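Local coordinates for periplasmic binding protein (Thermotoga lettingae TMO, PDB 4RY8) that binds 5-methylthioribose and probably serves as the solute-binding component of a sugar transporter, at residues 111-116 and 275-280; 75-80 and 102-107; 98-103 and 264-269. All coordinates share one frame; numbering follows the deposited sequence.

Contact 1 of 3, residues 111-116 and 275-280. With SR1 (5-S-methyl-5-thio-alpha-D-ribofuranose), chain G.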
loop_
_atom_site.group_PDB
_atom_site.type_symbol
_atom_site.label_atom_id
_atom_site.label_comp_id
_atom_site.label_asym_id
_atom_site.label_seq_id
_atom_site.Cartn_x
_atom_site.Cartn_y
_atom_site.Cartn_z
ATOM N N VAL C 111 -1.326 14.882 -19.956
ATOM C CA VAL C 111 -1.261 15.523 -18.635
ATOM C C VAL C 111 -0.755 14.601 -17.567
ATOM O O VAL C 111 -1.505 13.780 -17.050
ATOM C CB VAL C 111 -2.670 15.939 -18.193
ATOM C CG1 VAL C 111 -2.642 16.639 -16.843
ATOM C CG2 VAL C 111 -3.288 16.804 -19.279
ATOM N N PRO C 112 0.508 14.768 -17.179
ATOM C CA PRO C 112 0.970 14.049 -16.043
ATOM C C PRO C 112 0.220 14.433 -14.799
ATOM O O PRO C 112 -0.167 15.611 -14.627
ATOM C CB PRO C 112 2.455 14.440 -15.923
ATOM C CG PRO C 112 2.782 15.182 -17.151
ATOM C CD PRO C 112 1.519 15.670 -17.741
ATOM N N GLU C 113 0.013 13.433 -13.950
ATOM C CA GLU C 113 -0.607 13.587 -12.677
ATOM C C GLU C 113 0.398 13.310 -11.538
ATOM O O GLU C 113 0.894 12.191 -11.374
ATOM C CB GLU C 113 -1.791 12.648 -12.555
ATOM C CG GLU C 113 -2.900 12.881 -13.544
ATOM C CD GLU C 113 -3.976 11.814 -13.428
ATOM O OE1 GLU C 113 -4.147 11.231 -12.320
ATOM O OE2 GLU C 113 -4.680 11.546 -14.436
ATOM N N ILE C 114 0.674 14.354 -10.760
ATOM C CA ILE C 114 1.461 14.263 -9.514
ATOM C C ILE C 114 0.538 13.939 -8.340
ATOM O O ILE C 114 -0.510 14.567 -8.162
ATOM C CB ILE C 114 2.247 15.574 -9.242
ATOM C CG1 ILE C 114 3.155 15.896 -10.438
ATOM C CG2 ILE C 114 3.080 15.429 -7.982
ATOM C CD1 ILE C 114 3.818 17.265 -10.424
ATOM N N GLU C 115 0.884 12.933 -7.555
ATOM C CA GLU C 115 0.256 12.771 -6.261
ATOM C C GLU C 115 1.182 12.128 -5.285
ATOM O O GLU C 115 2.284 11.695 -5.661
ATOM C CB GLU C 115 -0.998 11.903 -6.380
ATOM C CG GLU C 115 -0.746 10.570 -7.056
ATOM C CD GLU C 115 -1.822 9.571 -6.700
ATOM O OE1 GLU C 115 -2.764 9.379 -7.515
ATOM O OE2 GLU C 115 -1.728 9.013 -5.594
ATOM N N GLN C 116 0.724 12.048 -4.037
ATOM C CA GLN C 116 1.548 11.481 -2.977
ATOM C C GLN C 116 1.302 10.008 -2.721
ATOM O O GLN C 116 1.552 9.516 -1.598
ATOM C CB GLN C 116 1.297 12.242 -1.717
ATOM C CG GLN C 116 1.596 13.703 -1.864
ATOM C CD GLN C 116 1.108 14.499 -0.702
ATOM O OE1 GLN C 116 1.868 14.844 0.189
ATOM N NE2 GLN C 116 -0.159 14.800 -0.696
ATOM N N LEU C 275 6.869 13.183 -20.131
ATOM C CA LEU C 275 6.912 12.789 -18.740
ATOM C C LEU C 275 6.087 11.549 -18.518
ATOM O O LEU C 275 5.134 11.287 -19.264
ATOM C CB LEU C 275 6.403 13.923 -17.831
ATOM C CG LEU C 275 7.465 14.784 -17.082
ATOM C CD1 LEU C 275 8.731 15.006 -17.900
ATOM C CD2 LEU C 275 6.894 16.120 -16.605
ATOM N N PRO C 276 6.426 10.794 -17.472
ATOM C CA PRO C 276 5.527 9.730 -17.082
ATOM C C PRO C 276 4.094 10.273 -16.820
ATOM O O PRO C 276 3.910 11.440 -16.472
ATOM C CB PRO C 276 6.163 9.187 -15.795
ATOM C CG PRO C 276 7.633 9.551 -15.892
ATOM C CD PRO C 276 7.707 10.786 -16.724
ATOM N N LYS C 277 3.093 9.452 -17.053
ATOM C CA LYS C 277 1.723 9.839 -16.788
ATOM C C LYS C 277 1.483 10.009 -15.291
ATOM O O LYS C 277 0.712 10.882 -14.883
ATOM C CB LYS C 277 0.785 8.805 -17.391
ATOM C CG LYS C 277 -0.712 8.983 -17.112
ATOM C CD LYS C 277 -1.304 10.323 -17.458
ATOM C CE LYS C 277 -2.595 10.498 -16.649
ATOM N NZ LYS C 277 -3.404 11.674 -17.044
ATOM N N TYR C 278 2.118 9.171 -14.459
ATOM C CA TYR C 278 1.936 9.229 -13.007
ATOM C C TYR C 278 3.267 9.521 -12.321
ATOM O O TYR C 278 4.226 8.834 -12.566
ATOM C CB TYR C 278 1.296 7.956 -12.480
ATOM C CG TYR C 278 -0.094 7.743 -13.113
ATOM C CD1 TYR C 278 -1.175 8.524 -12.753
ATOM C CD2 TYR C 278 -0.286 6.789 -14.064
ATOM C CE1 TYR C 278 -2.433 8.358 -13.374
ATOM C CE2 TYR C 278 -1.519 6.595 -14.665
ATOM C CZ TYR C 278 -2.579 7.397 -14.324
ATOM O OH TYR C 278 -3.805 7.187 -14.946
ATOM N N LEU C 279 3.310 10.589 -11.529
ATOM C CA LEU C 279 4.481 10.979 -10.755
ATOM C C LEU C 279 4.051 10.853 -9.307
ATOM O O LEU C 279 3.367 11.721 -8.755
ATOM C CB LEU C 279 4.938 12.397 -11.136
ATOM C CG LEU C 279 5.534 12.605 -12.548
ATOM C CD1 LEU C 279 5.780 14.056 -12.878
ATOM C CD2 LEU C 279 6.824 11.832 -12.782
ATOM N N LEU C 280 4.353 9.696 -8.729
ATOM C CA LEU C 280 3.979 9.409 -7.355
ATOM C C LEU C 280 5.155 9.761 -6.418
ATOM O O LEU C 280 6.264 9.237 -6.567
ATOM C CB LEU C 280 3.637 7.929 -7.188
ATOM C CG LEU C 280 2.562 7.299 -8.062
ATOM C CD1 LEU C 280 2.267 5.908 -7.547
ATOM C CD2 LEU C 280 1.305 8.114 -8.086
HETATM C CS SR1 G . -8.368 19.551 1.125
HETATM S S SR1 G . -7.380 18.305 0.328
HETATM C C5 SR1 G . -6.097 18.296 1.604
HETATM C C4 SR1 G . -4.991 17.298 1.270
HETATM O O4 SR1 G . -4.489 17.671 0.028
HETATM C C1 SR1 G . -3.051 17.583 -0.009
HETATM O O1 SR1 G . -2.721 16.612 -0.944
HETATM C C2 SR1 G . -2.531 17.193 1.366
HETATM O O2 SR1 G . -1.898 15.891 1.498
HETATM C C3 SR1 G . -3.788 17.294 2.207
HETATM O O3 SR1 G . -3.867 16.210 3.123
HETATM O O HOH W 1 -5.544 9.000 -14.029
#
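Glu113 and Lys277 meet in a salt bridge beside the strand pair that joins residues 111-116 to 275-280, on the face of Glu113 and Tyr278. Starting at the backbone, Glu113 CB lies 3.8 Å from Lys277 O. With CG anti to its own carbonyl carbon (chi1 -62°) and the chain extended beyond, the acid runs alongside Tyr278, CG and CD both passing close to the lysine's ammonium end. At the tip the two oxygens part company. OE2 takes a bond of 2.9 Å from Lys277 NZ, met on the anti side and out of the carboxylate plane, and also receives Val106 N and a water that bridges to Tyr278 OH. OE1 comes to the edge of the tyrosine ring, 3.5 Å from CE1, with the carboxylate plane turned 84° from the ring; it also pairs with Arg163 of the second subunit. Lys277 gets there by a bend at its second torsion (54°), and NZ reaches Val111 O at 2.8 Å as well as the acid.

The backbones form the edge of the parallel sheet of one of the two lobes between which this periplasmic binding protein holds the sugar, strand 278-280 being outermost. Glu113 N donates to Lys277 O at 2.8 Å, Leu279 N to Glu113 O, and Glu115 N to Leu279 O. On the face opposite Glu113 and Tyr278, Ile114 CG1 packs against Leu279 CB at 4.0 Å. Glu115 lies side by side with Leu280, its CG 3.4 Å from Leu280 CD2, while its carboxylate is held by Asp118 N and Lys152. Where the strand ends, Gln116 turns away from the pair and sends NE2 to O2 of the bound sugar, 3.0 Å away.

Contact 2 of 3, residues 75-80 and 102-107. With SR1 (5-S-methyl-5-thio-alpha-D-ribofuranose), chain G.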
loop_
_atom_site.group_PDB
_atom_site.type_symbol
_atom_site.label_atom_id
_atom_site.label_comp_id
_atom_site.label_asym_id
_atom_site.label_seq_id
_atom_site.Cartn_x
_atom_site.Cartn_y
_atom_site.Cartn_z
ATOM N N ILE C 75 0.237 25.454 -17.416
ATOM C CA ILE C 75 -0.555 25.549 -16.210
ATOM C C ILE C 75 -0.404 24.314 -15.289
ATOM O O ILE C 75 -0.570 23.160 -15.727
ATOM C CB ILE C 75 -2.038 25.767 -16.590
ATOM C CG1 ILE C 75 -2.154 26.949 -17.538
ATOM C CG2 ILE C 75 -2.872 26.040 -15.353
ATOM C CD1 ILE C 75 -3.535 27.147 -18.122
ATOM N N ILE C 76 -0.122 24.557 -14.011
ATOM C CA ILE C 76 -0.295 23.550 -12.996
ATOM C C ILE C 76 -1.695 23.707 -12.377
ATOM O O ILE C 76 -2.052 24.762 -11.834
ATOM C CB ILE C 76 0.769 23.663 -11.897
ATOM C CG1 ILE C 76 2.154 23.675 -12.550
ATOM C CG2 ILE C 76 0.659 22.516 -10.908
ATOM C CD1 ILE C 76 3.205 24.344 -11.704
ATOM N N ILE C 77 -2.491 22.665 -12.487
ATOM C CA ILE C 77 -3.748 22.591 -11.792
ATOM C C ILE C 77 -3.641 21.784 -10.489
ATOM O O ILE C 77 -3.407 20.563 -10.469
ATOM C CB ILE C 77 -4.844 22.086 -12.695
ATOM C CG1 ILE C 77 -4.887 22.982 -13.936
ATOM C CG2 ILE C 77 -6.166 22.141 -11.946
ATOM C CD1 ILE C 77 -5.951 22.607 -14.910
ATOM N N ASP C 78 -3.854 22.505 -9.393
ATOM C CA ASP C 78 -3.719 22.000 -8.062
ATOM C C ASP C 78 -5.083 21.813 -7.394
ATOM O O ASP C 78 -5.733 22.793 -7.076
ATOM C CB ASP C 78 -2.919 23.033 -7.311
ATOM C CG ASP C 78 -2.325 22.500 -6.086
ATOM O OD1 ASP C 78 -3.125 21.991 -5.291
ATOM O OD2 ASP C 78 -1.074 22.577 -5.945
ATOM N N HIS C 79 -5.443 20.563 -7.128
ATOM C CA HIS C 79 -6.751 20.172 -6.648
ATOM C C HIS C 79 -7.816 20.542 -7.694
ATOM O O HIS C 79 -7.527 20.579 -8.898
ATOM C CB HIS C 79 -7.034 20.718 -5.258
ATOM C CG HIS C 79 -6.148 20.152 -4.207
ATOM N ND1 HIS C 79 -4.782 20.239 -4.286
ATOM C CD2 HIS C 79 -6.418 19.481 -3.065
ATOM C CE1 HIS C 79 -4.244 19.652 -3.241
ATOM N NE2 HIS C 79 -5.206 19.184 -2.480
ATOM N N GLY C 80 -9.033 20.816 -7.237
ATOM C CA GLY C 80 -10.143 21.125 -8.116
ATOM C C GLY C 80 -10.894 19.843 -8.368
ATOM O O GLY C 80 -10.521 18.820 -7.875
ATOM N N PHE C 102 -1.605 18.376 -9.839
ATOM C CA PHE C 102 -1.330 17.864 -8.519
ATOM C C PHE C 102 -2.686 17.610 -7.956
ATOM O O PHE C 102 -3.491 18.536 -7.874
ATOM C CB PHE C 102 -0.573 18.861 -7.640
ATOM C CG PHE C 102 -0.402 18.383 -6.213
ATOM C CD1 PHE C 102 0.122 17.121 -5.948
ATOM C CD2 PHE C 102 -0.783 19.165 -5.150
ATOM C CE1 PHE C 102 0.241 16.663 -4.657
ATOM C CE2 PHE C 102 -0.660 18.714 -3.834
ATOM C CZ PHE C 102 -0.155 17.455 -3.599
ATOM N N ASP C 103 -2.960 16.374 -7.580
ATOM C CA ASP C 103 -4.205 16.060 -6.889
ATOM C C ASP C 103 -5.434 16.303 -7.727
ATOM O O ASP C 103 -6.481 16.715 -7.209
ATOM C CB ASP C 103 -4.329 16.797 -5.550
ATOM C CG ASP C 103 -3.557 16.116 -4.410
ATOM O OD1 ASP C 103 -3.069 14.992 -4.578
ATOM O OD2 ASP C 103 -3.505 16.705 -3.308
ATOM N N LEU C 104 -5.334 16.011 -9.029
ATOM C CA LEU C 104 -6.567 15.992 -9.892
ATOM C C LEU C 104 -6.380 14.945 -10.952
ATOM O O LEU C 104 -5.395 14.997 -11.721
ATOM C CB LEU C 104 -6.730 17.347 -10.580
ATOM C CG LEU C 104 -7.912 17.462 -11.576
ATOM C CD1 LEU C 104 -9.135 17.392 -10.721
ATOM C CD2 LEU C 104 -7.852 18.752 -12.347
ATOM N N VAL C 105 -7.360 14.053 -11.069
ATOM C CA VAL C 105 -7.299 12.934 -11.981
ATOM C C VAL C 105 -7.797 13.388 -13.348
ATOM O O VAL C 105 -8.906 13.867 -13.460
ATOM C CB VAL C 105 -8.186 11.784 -11.456
ATOM C CG1 VAL C 105 -8.344 10.682 -12.504
ATOM C CG2 VAL C 105 -7.627 11.258 -10.147
ATOM N N VAL C 106 -6.986 13.277 -14.394
ATOM C CA VAL C 106 -7.485 13.667 -15.745
ATOM C C VAL C 106 -7.284 12.587 -16.805
ATOM O O VAL C 106 -6.178 12.057 -16.992
ATOM C CB VAL C 106 -6.926 15.056 -16.186
ATOM C CG1 VAL C 106 -5.523 15.241 -15.688
ATOM C CG2 VAL C 106 -6.976 15.261 -17.696
ATOM N N ASP C 107 -8.378 12.296 -17.516
ATOM C CA ASP C 107 -8.423 11.301 -18.586
ATOM C C ASP C 107 -7.816 11.847 -19.874
ATOM O O ASP C 107 -8.501 11.990 -20.866
ATOM C CB ASP C 107 -9.895 10.883 -18.851
ATOM C CG ASP C 107 -10.043 9.795 -19.932
ATOM O OD1 ASP C 107 -9.071 9.088 -20.249
ATOM O OD2 ASP C 107 -11.160 9.634 -20.459
HETATM C CS SR1 G . -8.368 19.551 1.125
HETATM S S SR1 G . -7.380 18.305 0.328
HETATM C C5 SR1 G . -6.097 18.296 1.604
HETATM C C4 SR1 G . -4.991 17.298 1.270
HETATM O O4 SR1 G . -4.489 17.671 0.028
HETATM C C1 SR1 G . -3.051 17.583 -0.009
HETATM O O1 SR1 G . -2.721 16.612 -0.944
HETATM C C2 SR1 G . -2.531 17.193 1.366
HETATM O O2 SR1 G . -1.898 15.891 1.498
HETATM C C3 SR1 G . -3.788 17.294 2.207
HETATM O O3 SR1 G . -3.867 16.210 3.123
HETATM O O HOH W 2 -8.634 17.542 -5.621
#
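His79 and Asp103 lie side by side, pointing the same way into the sugar site, with imidazole and carboxylate planes 78° apart. Asp103 CB sits over one face of the His79 ring, 3.8 Å from its centroid, a CH-pi contact. The imidazole uses both nitrogens: ND1 donates to Asp78 OD1 at 2.6 Å, somewhat tilted from the ring plane, while NE2 donates at 3.0 Å to the O4 of 5-methylthioribose, an atom lying in the imidazole plane. The Asp78 carboxylate is thus a second-shell group fixing the rotation of the histidine. Beside it, Asp103 OD2 accepts a very short bond from the sugar's O1. Replacing His79 by a leucine would probably leave the sugar's O4 and Asp78 OD1 without the N-H groups that now reach them.

Phe102, its CG anti to the backbone N (chi1 174°), meets both acids: Asp103 CG lies over the centre of one ring face, and Asp78 comes to the edge, OD2 3.5 Å from CD2. The Phe102 and His79 rings meet obliquely. Backbone bonds carry the parallel bridge: Phe102 N to Ile77 O and His79 N to Phe102 O, each 2.9 Å. Leu104 CD2 reaches Ile77 CG2, and its CB comes near His79 O, a buried carbonyl with no partner in the model.

The bridge closes the C-terminal ends of neighbouring strands 74-78 and 98-102, with strand 17-22 on the far side of 74-78 and helix 82-94 packed on Ile77 and Leu104.

Contact 3 of 3, residues 98-103 and 264-269. With SR1 (5-S-methyl-5-thio-alpha-D-ribofuranose), chain G.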
loop_
_atom_site.group_PDB
_atom_site.type_symbol
_atom_site.label_atom_id
_atom_site.label_comp_id
_atom_site.label_asym_id
_atom_site.label_seq_id
_atom_site.Cartn_x
_atom_site.Cartn_y
_atom_site.Cartn_z
ATOM N N ARG C 98 0.961 23.595 -21.949
ATOM C CA ARG C 98 1.240 22.328 -21.302
ATOM C C ARG C 98 0.551 22.352 -19.930
ATOM O O ARG C 98 0.440 23.412 -19.289
ATOM C CB ARG C 98 2.766 22.061 -21.231
ATOM C CG ARG C 98 3.479 22.111 -22.611
ATOM C CD ARG C 98 2.722 21.463 -23.799
ATOM N NE ARG C 98 3.490 21.548 -25.055
ATOM C CZ ARG C 98 3.003 21.468 -26.303
ATOM N NH1 ARG C 98 1.707 21.295 -26.550
ATOM N NH2 ARG C 98 3.828 21.564 -27.340
ATOM N N VAL C 99 0.039 21.200 -19.521
ATOM C CA VAL C 99 -0.688 21.072 -18.249
ATOM C C VAL C 99 -0.177 19.919 -17.440
ATOM O O VAL C 99 0.033 18.837 -17.969
ATOM C CB VAL C 99 -2.188 20.852 -18.510
ATOM C CG1 VAL C 99 -2.933 20.750 -17.193
ATOM C CG2 VAL C 99 -2.729 21.981 -19.366
ATOM N N VAL C 100 -0.038 20.111 -16.147
ATOM C CA VAL C 100 0.273 19.028 -15.249
ATOM C C VAL C 100 -0.610 19.246 -14.073
ATOM O O VAL C 100 -0.939 20.390 -13.788
ATOM C CB VAL C 100 1.773 19.062 -14.808
ATOM C CG1 VAL C 100 2.191 20.451 -14.368
ATOM C CG2 VAL C 100 2.058 18.058 -13.681
ATOM N N THR C 101 -1.014 18.192 -13.376
ATOM C CA THR C 101 -1.809 18.367 -12.193
ATOM C C THR C 101 -1.175 17.807 -10.954
ATOM O O THR C 101 -0.287 16.922 -10.998
ATOM C CB THR C 101 -3.221 17.765 -12.316
ATOM O OG1 THR C 101 -3.122 16.351 -12.268
ATOM C CG2 THR C 101 -3.864 18.167 -13.609
ATOM N N PHE C 102 -1.605 18.376 -9.839
ATOM C CA PHE C 102 -1.330 17.864 -8.519
ATOM C C PHE C 102 -2.686 17.610 -7.956
ATOM O O PHE C 102 -3.491 18.536 -7.874
ATOM C CB PHE C 102 -0.573 18.861 -7.640
ATOM C CG PHE C 102 -0.402 18.383 -6.213
ATOM C CD1 PHE C 102 0.122 17.121 -5.948
ATOM C CD2 PHE C 102 -0.783 19.165 -5.150
ATOM C CE1 PHE C 102 0.241 16.663 -4.657
ATOM C CE2 PHE C 102 -0.660 18.714 -3.834
ATOM C CZ PHE C 102 -0.155 17.455 -3.599
ATOM N N ASP C 103 -2.960 16.374 -7.580
ATOM C CA ASP C 103 -4.205 16.060 -6.889
ATOM C C ASP C 103 -5.434 16.303 -7.727
ATOM O O ASP C 103 -6.481 16.715 -7.209
ATOM C CB ASP C 103 -4.329 16.797 -5.550
ATOM C CG ASP C 103 -3.557 16.116 -4.410
ATOM O OD1 ASP C 103 -3.069 14.992 -4.578
ATOM O OD2 ASP C 103 -3.505 16.705 -3.308
ATOM N N ARG C 264 9.064 21.795 -11.645
ATOM C CA ARG C 264 10.013 21.067 -12.490
ATOM C C ARG C 264 9.326 20.361 -13.592
ATOM O O ARG C 264 9.834 20.363 -14.691
ATOM C CB ARG C 264 10.773 19.981 -11.727
ATOM C CG ARG C 264 12.108 20.417 -11.234
ATOM C CD ARG C 264 13.087 19.260 -11.136
ATOM N NE ARG C 264 12.608 18.088 -10.392
ATOM C CZ ARG C 264 12.347 18.065 -9.090
ATOM N NH1 ARG C 264 12.447 19.154 -8.333
ATOM N NH2 ARG C 264 11.992 16.927 -8.533
ATOM N N ALA C 265 8.195 19.708 -13.277
ATOM C CA ALA C 265 7.415 18.983 -14.273
ATOM C C ALA C 265 6.916 19.923 -15.343
ATOM O O ALA C 265 6.998 19.631 -16.542
ATOM C CB ALA C 265 6.235 18.244 -13.630
ATOM N N ALA C 266 6.332 21.026 -14.885
ATOM C CA ALA C 266 5.817 22.035 -15.768
ATOM C C ALA C 266 6.924 22.504 -16.688
ATOM O O ALA C 266 6.751 22.572 -17.893
ATOM C CB ALA C 266 5.282 23.191 -14.969
ATOM N N ALA C 267 8.083 22.803 -16.115
ATOM C CA ALA C 267 9.187 23.344 -16.902
ATOM C C ALA C 267 9.722 22.301 -17.882
ATOM O O ALA C 267 10.102 22.635 -18.996
ATOM C CB ALA C 267 10.299 23.846 -15.986
ATOM N N ALA C 268 9.726 21.034 -17.468
ATOM C CA ALA C 268 10.112 19.936 -18.350
ATOM C C ALA C 268 9.206 19.858 -19.580
ATOM O O ALA C 268 9.687 19.727 -20.712
ATOM C CB ALA C 268 10.114 18.612 -17.589
ATOM N N LEU C 269 7.893 19.937 -19.376
ATOM C CA LEU C 269 6.965 19.881 -20.520
ATOM C C LEU C 269 7.223 21.010 -21.494
ATOM O O LEU C 269 7.256 20.786 -22.687
ATOM C CB LEU C 269 5.508 19.943 -20.063
ATOM C CG LEU C 269 5.041 18.754 -19.246
ATOM C CD1 LEU C 269 3.739 19.097 -18.536
ATOM C CD2 LEU C 269 4.925 17.497 -20.111
HETATM C CS SR1 G . -8.368 19.551 1.125
HETATM S S SR1 G . -7.380 18.305 0.328
HETATM C C5 SR1 G . -6.097 18.296 1.604
HETATM C C4 SR1 G . -4.991 17.298 1.270
HETATM O O4 SR1 G . -4.489 17.671 0.028
HETATM C C1 SR1 G . -3.051 17.583 -0.009
HETATM O O1 SR1 G . -2.721 16.612 -0.944
HETATM C C2 SR1 G . -2.531 17.193 1.366
HETATM O O2 SR1 G . -1.898 15.891 1.498
HETATM C C3 SR1 G . -3.788 17.294 2.207
HETATM O O3 SR1 G . -3.867 16.210 3.123
#
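Leu269 N to Ala265 O, 3.0 Å, is a helix bond between two residues that both touch strand 98-102, and with its neighbour, Ala268 N to Arg264 O, it winds the turn that sets Ala265 and Leu269 towards the strand. Between the two segments the contact is apolar. Val100 makes the strand's side-chain contacts with the alanines: its CG1 lies between the backbone N and the carbonyl carbon (chi1 48°), which splits the two methyls, CG1 facing Ala266 CB and CG2 facing Ala265 CB, both at 4.2 Å. The axes of helix and strand come within 8.2 Å, consistent with the small alanines on this side of the helix, and run nearly antiparallel at 157°. Leu269 fills the other end of the patch. Its CB packs on Arg98 CB at 3.7 Å, while CD1 reaches Val100 CB and the carbonyl O of Val99. From there the arginine turns outward, so only the aliphatic root of that chain takes part.

This is the helix-on-sheet layering of an alpha/beta lobe. Helix 255-270 also touches Ile76 on strand 74-78 and Ile114 on strand 113-115, the two strands flanking 98-102, and its Ala267 leans on Leu44 of helix 28-44.

All three contacts belong to one lobe, built on the parallel sheet ordered 47-52, 17-22, 74-78, 98-102, 113-115, 278-280, and their centres lie about 9 to 10 Å apart. Contact 2 joins the third and fourth strands and closes before contact 1 opens; contact 1 ties the fifth to the sixth. Contact 3 starts on the strand where contact 2 ends, and interleaves with contact 1, since strand 98-102 precedes strand 113-115 and helix 255-270 precedes strand 278-280. The chain passes through the other lobe's sheet in between, so contacts 1 and 3 fasten the returning segment onto the first lobe. Strand ends in contacts 1 and 2 supply Gln116, His79 and Asp103 to the sugar.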